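Local coordinates for protein paraflagellar rod component (Trypanosoma brucei, PDB 2Q0X) that has no established function but adopts the alpha/beta-hydrolase fold and is named as a component of the trypanosome paraflagellar rod, at residues 86-91 and 122-127; 137-142 and 226-231; 158-163 and 177-182. All coordinates share one frame; numbering follows the deposited sequence.

Contact 1: 86-91 and 122-127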
ATOM      1  N   ASP A  86      -5.325   1.133  14.940  1.00 33.31           N
ATOM      2  CA  ASP A  86      -6.732   1.585  15.049  1.00 32.98           C
ATOM      3  C   ASP A  86      -6.965   2.943  14.352  1.00 32.35           C
ATOM      4  O   ASP A  86      -6.033   3.528  13.764  1.00 31.86           O
ATOM      5  CB  ASP A  86      -7.205   1.605  16.522  1.00 33.13           C
ATOM      6  CG  ASP A  86      -6.692   2.809  17.318  1.00 33.91           C
ATOM      7  OD1 ASP A  86      -5.976   3.676  16.767  1.00 34.42           O
ATOM      8  OD2 ASP A  86      -7.025   2.881  18.526  1.00 35.18           O
ATOM      9  N   HIS A  87      -8.208   3.435  14.411  1.00 31.63           N
ATOM     10  CA  HIS A  87      -8.596   4.572  13.585  1.00 31.14           C
ATOM     11  C   HIS A  87      -8.077   5.904  14.119  1.00 30.50           C
ATOM     12  O   HIS A  87      -7.833   6.821  13.341  1.00 30.50           O
ATOM     13  CB  HIS A  87     -10.119   4.603  13.320  1.00 31.06           C
ATOM     14  CG  HIS A  87     -10.922   5.305  14.368  1.00 30.71           C
ATOM     15  ND1 HIS A  87     -11.219   4.737  15.588  1.00 29.97           N
ATOM     16  CD2 HIS A  87     -11.525   6.516  14.361  1.00 30.34           C
ATOM     17  CE1 HIS A  87     -11.937   5.585  16.302  1.00 30.78           C
ATOM     18  NE2 HIS A  87     -12.144   6.668  15.576  1.00 30.88           N
ATOM     19  N   ALA A  88      -7.899   6.006  15.433  1.00 29.81           N
ATOM     20  CA  ALA A  88      -7.356   7.229  16.030  1.00 29.33           C
ATOM     21  C   ALA A  88      -5.907   7.474  15.586  1.00 28.77           C
ATOM     22  O   ALA A  88      -5.502   8.616  15.377  1.00 28.25           O
ATOM     23  CB  ALA A  88      -7.456   7.180  17.575  1.00 29.19           C
ATOM     24  N   HIS A  89      -5.132   6.397  15.446  1.00 28.48           N
ATOM     25  CA  HIS A  89      -3.734   6.514  15.043  1.00 28.30           C
ATOM     26  C   HIS A  89      -3.581   6.784  13.553  1.00 27.89           C
ATOM     27  O   HIS A  89      -2.751   7.594  13.179  1.00 27.79           O
ATOM     28  CB  HIS A  89      -2.943   5.287  15.479  1.00 28.58           C
ATOM     29  CG  HIS A  89      -2.751   5.199  16.964  1.00 28.73           C
ATOM     30  ND1 HIS A  89      -3.793   4.944  17.830  1.00 29.17           N
ATOM     31  CD2 HIS A  89      -1.643   5.322  17.734  1.00 29.35           C
ATOM     32  CE1 HIS A  89      -3.337   4.925  19.071  1.00 29.70           C
ATOM     33  NE2 HIS A  89      -2.034   5.150  19.041  1.00 29.56           N
ATOM     34  N   ASP A  90      -4.379   6.121  12.714  1.00 27.51           N
ATOM     35  CA  ASP A  90      -4.469   6.461  11.291  1.00 27.46           C
ATOM     36  C   ASP A  90      -4.790   7.953  11.104  1.00 26.89           C
ATOM     37  O   ASP A  90      -4.136   8.629  10.314  1.00 26.33           O
ATOM     38  CB  ASP A  90      -5.584   5.652  10.599  1.00 27.87           C
ATOM     39  CG  ASP A  90      -5.101   4.330   9.980  1.00 29.40           C
ATOM     40  OD1 ASP A  90      -3.889   4.055   9.861  1.00 29.14           O
ATOM     41  OD2 ASP A  90      -5.995   3.553   9.574  1.00 32.83           O
ATOM     42  N   ALA A  91      -5.823   8.424  11.821  1.00 26.33           N
ATOM     43  CA  ALA A  91      -6.242   9.834  11.839  1.00 26.18           C
ATOM     44  C   ALA A  91      -5.097  10.766  12.188  1.00 25.80           C
ATOM     45  O   ALA A  91      -4.871  11.760  11.503  1.00 25.62           O
ATOM     46  CB  ALA A  91      -7.378  10.039  12.855  1.00 25.83           C
ATOM     47  N   VAL A 122     -11.941  10.684   9.056  1.00 26.99           N
ATOM     48  CA  VAL A 122     -12.297  12.074   8.930  1.00 27.55           C
ATOM     49  C   VAL A 122     -13.047  12.558  10.172  1.00 28.04           C
ATOM     50  O   VAL A 122     -12.771  13.656  10.641  1.00 27.72           O
ATOM     51  CB  VAL A 122     -13.077  12.355   7.620  1.00 27.72           C
ATOM     52  CG1 VAL A 122     -13.682  13.779   7.612  1.00 26.79           C
ATOM     53  CG2 VAL A 122     -12.162  12.156   6.414  1.00 27.43           C
ATOM     54  N   PHE A 123     -13.962  11.743  10.716  1.00 28.40           N
ATOM     55  CA  PHE A 123     -14.734  12.157  11.888  1.00 28.85           C
ATOM     56  C   PHE A 123     -13.825  12.327  13.097  1.00 29.76           C
ATOM     57  O   PHE A 123     -13.944  13.309  13.845  1.00 29.72           O
ATOM     58  CB  PHE A 123     -15.894  11.197  12.197  1.00 28.56           C
ATOM     59  CG  PHE A 123     -17.027  11.277  11.199  1.00 28.36           C
ATOM     60  CD1 PHE A 123     -17.844  12.398  11.152  1.00 26.93           C
ATOM     61  CD2 PHE A 123     -17.260  10.241  10.289  1.00 27.36           C
ATOM     62  CE1 PHE A 123     -18.882  12.485  10.239  1.00 27.20           C
ATOM     63  CE2 PHE A 123     -18.298  10.326   9.374  1.00 27.46           C
ATOM     64  CZ  PHE A 123     -19.111  11.444   9.351  1.00 27.69           C
ATOM     65  N   GLU A 124     -12.900  11.379  13.251  1.00 30.68           N
ATOM     66  CA  GLU A 124     -11.860  11.422  14.276  1.00 31.34           C
ATOM     67  C   GLU A 124     -10.928  12.627  14.111  1.00 31.90           C
ATOM     68  O   GLU A 124     -10.623  13.331  15.085  1.00 31.85           O
ATOM     69  CB  GLU A 124     -11.069  10.115  14.223  1.00 31.46           C
ATOM     70  CG  GLU A 124     -10.056   9.939  15.307  1.00 32.43           C
ATOM     71  CD  GLU A 124     -10.660   9.909  16.694  1.00 33.82           C
ATOM     72  OE1 GLU A 124     -11.822   9.435  16.858  1.00 34.65           O
ATOM     73  OE2 GLU A 124      -9.950  10.356  17.621  1.00 35.04           O
ATOM     74  N   LEU A 125     -10.497  12.871  12.875  1.00 32.59           N
ATOM     75  CA  LEU A 125      -9.689  14.047  12.542  1.00 33.25           C
ATOM     76  C   LEU A 125     -10.386  15.333  12.938  1.00 33.42           C
ATOM     77  O   LEU A 125      -9.821  16.133  13.647  1.00 33.56           O
ATOM     78  CB  LEU A 125      -9.366  14.124  11.036  1.00 33.37           C
ATOM     79  CG  LEU A 125      -7.993  13.625  10.570  1.00 33.72           C
ATOM     80  CD1 LEU A 125      -7.854  13.705   9.037  1.00 32.83           C
ATOM     81  CD2 LEU A 125      -6.923  14.413  11.231  1.00 33.19           C
ATOM     82  N   LEU A 126     -11.601  15.520  12.438  1.00 33.99           N
ATOM     83  CA  LEU A 126     -12.364  16.753  12.626  1.00 34.50           C
ATOM     84  C   LEU A 126     -12.641  17.122  14.093  1.00 34.72           C
ATOM     85  O   LEU A 126     -12.773  18.298  14.410  1.00 34.78           O
ATOM     86  CB  LEU A 126     -13.676  16.702  11.833  1.00 34.79           C
ATOM     87  CG  LEU A 126     -13.566  17.225  10.395  1.00 35.60           C
ATOM     88  CD1 LEU A 126     -12.409  16.636   9.668  1.00 35.79           C
ATOM     89  CD2 LEU A 126     -14.810  16.916   9.641  1.00 36.35           C
ATOM     90  N   GLU A 127     -12.700  16.133  14.982  1.00 34.92           N
ATOM     91  CA  GLU A 127     -12.853  16.404  16.393  1.00 35.32           C
ATOM     92  C   GLU A 127     -11.524  16.667  17.106  1.00 34.25           C
ATOM     93  O   GLU A 127     -11.511  17.391  18.091  1.00 34.17           O
ATOM     94  CB  GLU A 127     -13.677  15.315  17.096  1.00 35.65           C
ATOM     95  CG  GLU A 127     -13.026  13.942  17.270  1.00 37.43           C
ATOM     96  CD  GLU A 127     -13.825  13.022  18.226  1.00 37.83           C
ATOM     97  OE1 GLU A 127     -13.191  12.217  18.985  1.00 40.35           O
ATOM     98  OE2 GLU A 127     -15.086  13.109  18.216  1.00 41.42           O
TER
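Helices 87-91 and 122-127 pack with their axes 8.8 Å apart and their directions 65° apart, A91 and L125 being the closest pair, CA to CA 5.5 Å. This is helix-helix packing within an alpha/beta-hydrolase fold; helix 119-128 lies against the central sheet, while helix 87-104 continues past V94 and I98, which also cover L125. E124 carries much of the contact. Its CG stands anti to the backbone N (chi1 -174°), and the bend at chi2 swings the carboxylate to the H87 ring, the two planes almost perpendicular. H87 NE2 gives E124 OE1 a weak, bent hydrogen bond of 3.1 Å, and OE2 has a weak one from N128. Nearer the backbone, E124 CB lies 3.6 Å from H87 CD2. Alanine suits position 91 because its short side chain lets the helices approach, with A91 CB 3.6 Å from E124 CG. The helix start is fixed by D86 as N-cap: its OD1 accepts from H89 N and, on the opposite face of the carboxylate plane, from H89 ND1 at 2.7 Å. Farther along, L125 CD2 rests 3.4 Å from A91 O.

Contact 2: 137-142 and 226-231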
ATOM      1  N   ARG A 137     -13.478  22.309   4.009  1.00 24.02           N
ATOM      2  CA  ARG A 137     -14.529  21.555   3.333  1.00 23.98           C
ATOM      3  C   ARG A 137     -14.289  20.108   3.605  1.00 23.05           C
ATOM      4  O   ARG A 137     -13.159  19.674   3.733  1.00 22.39           O
ATOM      5  CB  ARG A 137     -14.524  21.767   1.802  1.00 24.46           C
ATOM      6  CG  ARG A 137     -15.142  23.060   1.322  1.00 26.37           C
ATOM      7  CD  ARG A 137     -14.107  24.160   1.208  1.00 29.67           C
ATOM      8  NE  ARG A 137     -14.641  25.490   1.572  1.00 32.09           N
ATOM      9  CZ  ARG A 137     -14.964  26.421   0.694  1.00 32.76           C
ATOM     10  NH1 ARG A 137     -14.855  26.185  -0.596  1.00 34.76           N
ATOM     11  NH2 ARG A 137     -15.388  27.585   1.094  1.00 32.80           N
ATOM     12  N   VAL A 138     -15.380  19.366   3.694  1.00 22.63           N
ATOM     13  CA  VAL A 138     -15.324  17.939   3.848  1.00 22.29           C
ATOM     14  C   VAL A 138     -16.221  17.298   2.785  1.00 22.18           C
ATOM     15  O   VAL A 138     -17.330  17.751   2.535  1.00 21.92           O
ATOM     16  CB  VAL A 138     -15.726  17.511   5.282  1.00 22.18           C
ATOM     17  CG1 VAL A 138     -15.744  16.018   5.399  1.00 20.80           C
ATOM     18  CG2 VAL A 138     -14.743  18.142   6.346  1.00 22.43           C
ATOM     19  N   ILE A 139     -15.715  16.245   2.155  1.00 22.31           N
ATOM     20  CA  ILE A 139     -16.476  15.464   1.190  1.00 22.43           C
ATOM     21  C   ILE A 139     -16.398  14.007   1.606  1.00 22.47           C
ATOM     22  O   ILE A 139     -15.311  13.466   1.726  1.00 22.26           O
ATOM     23  CB  ILE A 139     -15.892  15.602  -0.265  1.00 22.43           C
ATOM     24  CG1 ILE A 139     -15.853  17.065  -0.719  1.00 22.40           C
ATOM     25  CG2 ILE A 139     -16.661  14.691  -1.239  1.00 22.10           C
ATOM     26  CD1 ILE A 139     -14.690  17.412  -1.678  1.00 22.44           C
ATOM     27  N   LEU A 140     -17.542  13.369   1.793  1.00 23.00           N
ATOM     28  CA  LEU A 140     -17.561  11.978   2.200  1.00 23.67           C
ATOM     29  C   LEU A 140     -18.423  11.166   1.253  1.00 23.91           C
ATOM     30  O   LEU A 140     -19.546  11.543   0.938  1.00 23.92           O
ATOM     31  CB  LEU A 140     -18.083  11.826   3.634  1.00 23.59           C
ATOM     32  CG  LEU A 140     -17.443  12.683   4.736  1.00 24.39           C
ATOM     33  CD1 LEU A 140     -18.219  12.573   6.044  1.00 23.64           C
ATOM     34  CD2 LEU A 140     -16.014  12.349   4.911  1.00 25.06           C
ATOM     35  N   HIS A 141     -17.883  10.038   0.813  1.00 24.67           N
ATOM     36  CA  HIS A 141     -18.613   9.092  -0.031  1.00 24.66           C
ATOM     37  C   HIS A 141     -18.847   7.826   0.744  1.00 24.81           C
ATOM     38  O   HIS A 141     -17.953   7.334   1.442  1.00 24.51           O
ATOM     39  CB  HIS A 141     -17.873   8.791  -1.344  1.00 24.69           C
ATOM     40  CG  HIS A 141     -18.624   7.874  -2.268  1.00 24.98           C
ATOM     41  ND1 HIS A 141     -18.668   6.508  -2.084  1.00 25.28           N
ATOM     42  CD2 HIS A 141     -19.375   8.128  -3.365  1.00 25.06           C
ATOM     43  CE1 HIS A 141     -19.401   5.962  -3.037  1.00 25.80           C
ATOM     44  NE2 HIS A 141     -19.849   6.924  -3.822  1.00 26.32           N
ATOM     45  N   GLY A 142     -20.066   7.304   0.609  1.00 25.09           N
ATOM     46  CA  GLY A 142     -20.374   5.987   1.110  1.00 25.25           C
ATOM     47  C   GLY A 142     -21.465   5.271   0.353  1.00 25.49           C
ATOM     48  O   GLY A 142     -22.377   5.889  -0.217  1.00 25.89           O
ATOM     49  N   PRO A 226     -18.516  23.374   5.552  1.00 32.48           N
ATOM     50  CA  PRO A 226     -19.405  22.784   4.572  1.00 32.22           C
ATOM     51  C   PRO A 226     -19.088  21.314   4.211  1.00 32.20           C
ATOM     52  O   PRO A 226     -17.922  20.906   4.105  1.00 31.93           O
ATOM     53  CB  PRO A 226     -19.266  23.724   3.372  1.00 32.42           C
ATOM     54  CG  PRO A 226     -18.837  25.037   3.957  1.00 32.52           C
ATOM     55  CD  PRO A 226     -17.907  24.624   5.053  1.00 32.71           C
ATOM     56  N   LEU A 227     -20.159  20.545   4.052  1.00 31.79           N
ATOM     57  CA  LEU A 227     -20.093  19.113   3.921  1.00 31.48           C
ATOM     58  C   LEU A 227     -20.854  18.688   2.658  1.00 31.30           C
ATOM     59  O   LEU A 227     -21.968  19.150   2.422  1.00 31.12           O
ATOM     60  CB  LEU A 227     -20.711  18.482   5.163  1.00 31.43           C
ATOM     61  CG  LEU A 227     -20.916  16.971   5.145  1.00 31.31           C
ATOM     62  CD1 LEU A 227     -19.590  16.309   5.036  1.00 30.37           C
ATOM     63  CD2 LEU A 227     -21.673  16.567   6.432  1.00 31.03           C
ATOM     64  N   LEU A 228     -20.203  17.875   1.816  1.00 31.02           N
ATOM     65  CA  LEU A 228     -20.880  17.155   0.742  1.00 30.51           C
ATOM     66  C   LEU A 228     -20.883  15.694   1.140  1.00 30.38           C
ATOM     67  O   LEU A 228     -19.843  15.105   1.350  1.00 29.90           O
ATOM     68  CB  LEU A 228     -20.163  17.355  -0.601  1.00 30.54           C
ATOM     69  CG  LEU A 228     -20.642  16.557  -1.837  1.00 30.88           C
ATOM     70  CD1 LEU A 228     -22.093  16.909  -2.212  1.00 29.47           C
ATOM     71  CD2 LEU A 228     -19.690  16.761  -3.065  1.00 29.82           C
ATOM     72  N   LEU A 229     -22.077  15.141   1.291  1.00 30.97           N
ATOM     73  CA  LEU A 229     -22.280  13.703   1.434  1.00 31.00           C
ATOM     74  C   LEU A 229     -22.658  13.111   0.080  1.00 30.69           C
ATOM     75  O   LEU A 229     -23.621  13.551  -0.559  1.00 30.37           O
ATOM     76  CB  LEU A 229     -23.401  13.414   2.452  1.00 31.23           C
ATOM     77  CG  LEU A 229     -23.069  13.695   3.921  1.00 32.07           C
ATOM     78  CD1 LEU A 229     -24.218  13.209   4.761  1.00 33.11           C
ATOM     79  CD2 LEU A 229     -21.755  13.012   4.345  1.00 30.19           C
ATOM     80  N   MET A 230     -21.880  12.118  -0.345  1.00 30.51           N
ATOM     81  CA  MET A 230     -22.095  11.436  -1.610  1.00 30.27           C
ATOM     82  C   MET A 230     -22.532  10.024  -1.309  1.00 30.06           C
ATOM     83  O   MET A 230     -21.755   9.219  -0.843  1.00 30.36           O
ATOM     84  CB  MET A 230     -20.819  11.436  -2.443  1.00 30.25           C
ATOM     85  CG  MET A 230     -20.257  12.826  -2.702  1.00 29.94           C
ATOM     86  SD  MET A 230     -18.663  12.746  -3.530  1.00 30.56           S
ATOM     87  CE  MET A 230     -19.184  12.294  -5.191  1.00 27.14           C
ATOM     88  N   LEU A 231     -23.801   9.747  -1.576  1.00 30.08           N
ATOM     89  CA  LEU A 231     -24.415   8.477  -1.235  1.00 29.92           C
ATOM     90  C   LEU A 231     -24.710   7.640  -2.496  1.00 29.89           C
ATOM     91  O   LEU A 231     -25.180   8.165  -3.505  1.00 29.48           O
ATOM     92  CB  LEU A 231     -25.695   8.725  -0.436  1.00 29.49           C
ATOM     93  CG  LEU A 231     -25.488   9.517   0.853  1.00 29.51           C
ATOM     94  CD1 LEU A 231     -26.788   9.891   1.512  1.00 28.13           C
ATOM     95  CD2 LEU A 231     -24.582   8.703   1.806  1.00 29.39           C
TER
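The imidazole of H141, in the central parallel part of the alpha/beta-hydrolase sheet, has the carbonyl oxygen M230 O over one face, 3.6 Å from its CD2, and the CB of M230 beside the same carbon; its NE2 is hydrogen-bonded to D267, and its ring also meets that of H283. Strand alternation puts H141 on the face of I139, L228 and M230; with CG anti to the backbone N (chi1 -177°), beside the carbonyl carbon, the ring lies against M230 O and CB. The other flat group, the R137 guanidinium, is turned away toward helix 280-299, where NH1 forms a salt bridge with D295. H141 and R137 lie on strand 135-143, M230 on its parallel neighbour 227-232; strand 110-115 flanks 135-143 on its other edge. The short strands run only 12° apart, and five backbone bonds alternate between them: V138 N to P226 O, L228 N to V138 O, L140 N to L228 O, M230 N to L140 O at 2.7 Å, and G142 N to M230 O at 2.9 Å. Branched aliphatic side chains, suited to a sheet buried against helices, make up the face of V138, L140, L227 and L229, where V138 and L140 are covered by helix 119-128. There V138 CG1 meets L227 CD1 at 3.9 Å, and L140 and L229 run alongside each other in the same sense, L140 CB 3.9 Å from L229 CD2. The other face mixes I139 and L228, covered by F290 of helix 280-299, with H141 and M230. G142, which has no side chain, continues the ladder toward A232. The flexible thioether of M230 reaches back across the pair of strands: its CG is anti to the carbonyl carbon and chi2 is extended, bringing SD to 3.6 Å from I139 CG2.

Contact 3: 158-163 and 177-182; sequences AARKEH and LAMLKH
Two first torsions bring the imidazoles of H163 and H182 together: H163 carries CG anti to its backbone N (chi1 -174°), reaching out from helix 154-170, whereas H182 keeps CG beside its own N (chi1 -73°), turning its ring back to the helix. The ring planes are inclined by 36°, an oblique pairing. H182 ND1 hangs over the centre of the H163 ring, 3.2 Å from H163 CG, and H163 CB in turn makes a CH-pi contact with one face of H182, 3.9 Å from that ring's centroid; K181 CG covers the opposite face. At its rim H163 is tied down, NE2 donating to A178 O at 2.8 Å, tilted from the carbonyl plane. The long, flexible M179 reaches two partners, SD at the H163 ring edge, 4.0 Å from CD2, and CE 4.0 Å from R160 CG. R160 suits its place by pairing that aliphatic stem with an N-H for the loop: NE, at the guanidinium edge, gives H182 O a weak bond of 3.3 Å. The contact thus folds the loop before helix 189-193 back on helix 154-170, in the segment between two sheet strands where many alpha/beta hydrolases carry a cap. Because NE2 of H163 is a donor, it holds a proton; with H182 ND1 so close above the ring, simultaneous positive charge on both imidazoles would probably be disfavoured.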
ATOM      1  N   ALA A 158     -24.147  -5.752  17.969  1.00 44.71           N
ATOM      2  CA  ALA A 158     -23.660  -6.355  19.211  1.00 44.91           C
ATOM      3  C   ALA A 158     -22.795  -7.587  18.944  1.00 45.11           C
ATOM      4  O   ALA A 158     -21.810  -7.824  19.647  1.00 45.10           O
ATOM      5  CB  ALA A 158     -24.838  -6.725  20.115  1.00 44.87           C
ATOM      6  N   ALA A 159     -23.176  -8.369  17.933  1.00 45.39           N
ATOM      7  CA  ALA A 159     -22.459  -9.587  17.567  1.00 45.69           C
ATOM      8  C   ALA A 159     -21.090  -9.271  16.954  1.00 46.04           C
ATOM      9  O   ALA A 159     -20.096  -9.932  17.274  1.00 45.73           O
ATOM     10  CB  ALA A 159     -23.297 -10.432  16.610  1.00 45.63           C
ATOM     11  N   ARG A 160     -21.051  -8.261  16.081  1.00 46.62           N
ATOM     12  CA  ARG A 160     -19.796  -7.753  15.511  1.00 47.24           C
ATOM     13  C   ARG A 160     -18.908  -7.126  16.585  1.00 47.33           C
ATOM     14  O   ARG A 160     -17.689  -7.296  16.558  1.00 47.17           O
ATOM     15  CB  ARG A 160     -20.082  -6.706  14.426  1.00 47.27           C
ATOM     16  CG  ARG A 160     -18.844  -6.165  13.733  1.00 47.82           C
ATOM     17  CD  ARG A 160     -19.070  -4.827  13.060  1.00 48.15           C
ATOM     18  NE  ARG A 160     -20.347  -4.743  12.352  1.00 48.74           N
ATOM     19  CZ  ARG A 160     -21.347  -3.922  12.659  1.00 50.50           C
ATOM     20  NH1 ARG A 160     -21.267  -3.084  13.688  1.00 52.54           N
ATOM     21  NH2 ARG A 160     -22.454  -3.922  11.930  1.00 50.69           N
ATOM     22  N   LYS A 161     -19.517  -6.372  17.501  1.00 47.71           N
ATOM     23  CA  LYS A 161     -18.778  -5.710  18.588  1.00 48.06           C
ATOM     24  C   LYS A 161     -18.059  -6.749  19.444  1.00 47.94           C
ATOM     25  O   LYS A 161     -16.888  -6.586  19.788  1.00 47.76           O
ATOM     26  CB  LYS A 161     -19.728  -4.882  19.468  1.00 48.19           C
ATOM     27  CG  LYS A 161     -19.066  -4.187  20.671  1.00 48.38           C
ATOM     28  CD  LYS A 161     -19.988  -3.117  21.286  1.00 48.52           C
ATOM     29  CE  LYS A 161     -19.346  -2.393  22.490  1.00 48.79           C
ATOM     30  NZ  LYS A 161     -19.296  -3.200  23.753  1.00 48.89           N
ATOM     31  N   GLU A 162     -18.785  -7.814  19.773  1.00 47.94           N
ATOM     32  CA  GLU A 162     -18.269  -8.913  20.583  1.00 47.99           C
ATOM     33  C   GLU A 162     -17.176  -9.666  19.841  1.00 47.59           C
ATOM     34  O   GLU A 162     -16.111  -9.922  20.399  1.00 47.55           O
ATOM     35  CB  GLU A 162     -19.413  -9.866  20.947  1.00 47.98           C
ATOM     36  CG  GLU A 162     -19.048 -10.989  21.898  1.00 48.25           C
ATOM     37  CD  GLU A 162     -20.245 -11.859  22.229  1.00 48.62           C
ATOM     38  OE1 GLU A 162     -21.371 -11.497  21.810  1.00 49.95           O
ATOM     39  OE2 GLU A 162     -20.071 -12.897  22.910  1.00 49.32           O
ATOM     40  N   HIS A 163     -17.448  -9.997  18.579  1.00 47.28           N
ATOM     41  CA  HIS A 163     -16.510 -10.738  17.725  1.00 46.87           C
ATOM     42  C   HIS A 163     -15.156 -10.035  17.626  1.00 46.60           C
ATOM     43  O   HIS A 163     -14.116 -10.697  17.616  1.00 46.51           O
ATOM     44  CB  HIS A 163     -17.112 -10.936  16.325  1.00 46.84           C
ATOM     45  CG  HIS A 163     -16.289 -11.806  15.422  1.00 46.99           C
ATOM     46  ND1 HIS A 163     -16.309 -13.183  15.494  1.00 46.82           N
ATOM     47  CD2 HIS A 163     -15.431 -11.496  14.420  1.00 47.23           C
ATOM     48  CE1 HIS A 163     -15.497 -13.684  14.582  1.00 46.76           C
ATOM     49  NE2 HIS A 163     -14.952 -12.682  13.915  1.00 47.33           N
ATOM     50  N   LEU A 177      -9.648 -11.110   7.319  1.00 44.28           N
ATOM     51  CA  LEU A 177     -10.401 -12.298   6.892  1.00 44.41           C
ATOM     52  C   LEU A 177     -11.276 -12.874   8.007  1.00 44.36           C
ATOM     53  O   LEU A 177     -12.293 -13.517   7.725  1.00 44.27           O
ATOM     54  CB  LEU A 177      -9.475 -13.391   6.312  1.00 44.32           C
ATOM     55  CG  LEU A 177      -9.362 -13.413   4.779  1.00 44.39           C
ATOM     56  CD1 LEU A 177      -8.627 -12.205   4.243  1.00 44.11           C
ATOM     57  CD2 LEU A 177      -8.680 -14.684   4.301  1.00 44.56           C
ATOM     58  N   ALA A 178     -10.882 -12.640   9.260  1.00 44.42           N
ATOM     59  CA  ALA A 178     -11.698 -13.016  10.420  1.00 44.59           C
ATOM     60  C   ALA A 178     -12.991 -12.185  10.540  1.00 44.64           C
ATOM     61  O   ALA A 178     -13.889 -12.556  11.285  1.00 44.70           O
ATOM     62  CB  ALA A 178     -10.875 -12.905  11.713  1.00 44.50           C
ATOM     63  N   MET A 179     -13.074 -11.076   9.805  1.00 44.81           N
ATOM     64  CA  MET A 179     -14.242 -10.177   9.837  1.00 44.96           C
ATOM     65  C   MET A 179     -15.281 -10.423   8.737  1.00 45.32           C
ATOM     66  O   MET A 179     -16.223  -9.633   8.600  1.00 45.50           O
ATOM     67  CB  MET A 179     -13.781  -8.711   9.718  1.00 44.76           C
ATOM     68  CG  MET A 179     -13.094  -8.163  10.925  1.00 44.09           C
ATOM     69  SD  MET A 179     -14.103  -8.311  12.387  1.00 44.21           S
ATOM     70  CE  MET A 179     -15.742  -7.816  11.821  1.00 44.44           C
ATOM     71  N   LEU A 180     -15.143 -11.496   7.966  1.00 45.61           N
ATOM     72  CA  LEU A 180     -15.924 -11.610   6.728  1.00 45.84           C
ATOM     73  C   LEU A 180     -17.421 -11.887   6.935  1.00 45.70           C
ATOM     74  O   LEU A 180     -18.236 -11.474   6.112  1.00 45.86           O
ATOM     75  CB  LEU A 180     -15.311 -12.639   5.757  1.00 46.08           C
ATOM     76  CG  LEU A 180     -14.413 -12.064   4.637  1.00 46.39           C
ATOM     77  CD1 LEU A 180     -12.968 -12.065   5.050  1.00 46.83           C
ATOM     78  CD2 LEU A 180     -14.563 -12.852   3.333  1.00 46.41           C
ATOM     79  N   LYS A 181     -17.794 -12.553   8.022  1.00 45.41           N
ATOM     80  CA  LYS A 181     -19.209 -12.863   8.247  1.00 45.23           C
ATOM     81  C   LYS A 181     -19.883 -11.769   9.083  1.00 44.78           C
ATOM     82  O   LYS A 181     -21.098 -11.607   9.041  1.00 44.89           O
ATOM     83  CB  LYS A 181     -19.381 -14.281   8.846  1.00 45.35           C
ATOM     84  CG  LYS A 181     -19.667 -14.356  10.345  1.00 45.54           C
ATOM     85  CD  LYS A 181     -19.783 -15.797  10.835  1.00 45.70           C
ATOM     86  CE  LYS A 181     -18.423 -16.497  10.986  1.00 46.09           C
ATOM     87  NZ  LYS A 181     -18.110 -17.454   9.871  1.00 46.33           N
ATOM     88  N   HIS A 182     -19.080 -10.988   9.797  1.00 44.32           N
ATOM     89  CA  HIS A 182     -19.585  -9.931  10.669  1.00 43.73           C
ATOM     90  C   HIS A 182     -19.530  -8.513  10.083  1.00 43.30           C
ATOM     91  O   HIS A 182     -20.134  -7.603  10.639  1.00 43.30           O
ATOM     92  CB  HIS A 182     -18.859  -9.997  12.016  1.00 43.65           C
ATOM     93  CG  HIS A 182     -19.295 -11.153  12.863  1.00 43.70           C
ATOM     94  ND1 HIS A 182     -18.485 -12.236  13.123  1.00 43.59           N
ATOM     95  CD2 HIS A 182     -20.476 -11.409  13.476  1.00 43.40           C
ATOM     96  CE1 HIS A 182     -19.138 -13.100  13.882  1.00 43.93           C
ATOM     97  NE2 HIS A 182     -20.349 -12.622  14.111  1.00 43.72           N
TER

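In the fold
Contacts 1 and 2 form one continuous core, their centres 16 Å apart: helix 119-128 leads on to strand 135-143 and packs on it, L126 CD2 lying 3.5 Å from V138 CG2 and F123 CZ 3.6 Å from L140 CD1. One helix thus joins the helical layer of contact 1 to the sheet of contact 2. Contact 3 stands apart, with nearest atoms about 12 Å from contact 1 and about 15 Å from contact 2. It belongs to the excursion the chain makes between the two strands of contact 2, and L177 there packs on P84 of the second subunit. No ligand or established active site marks any of the three.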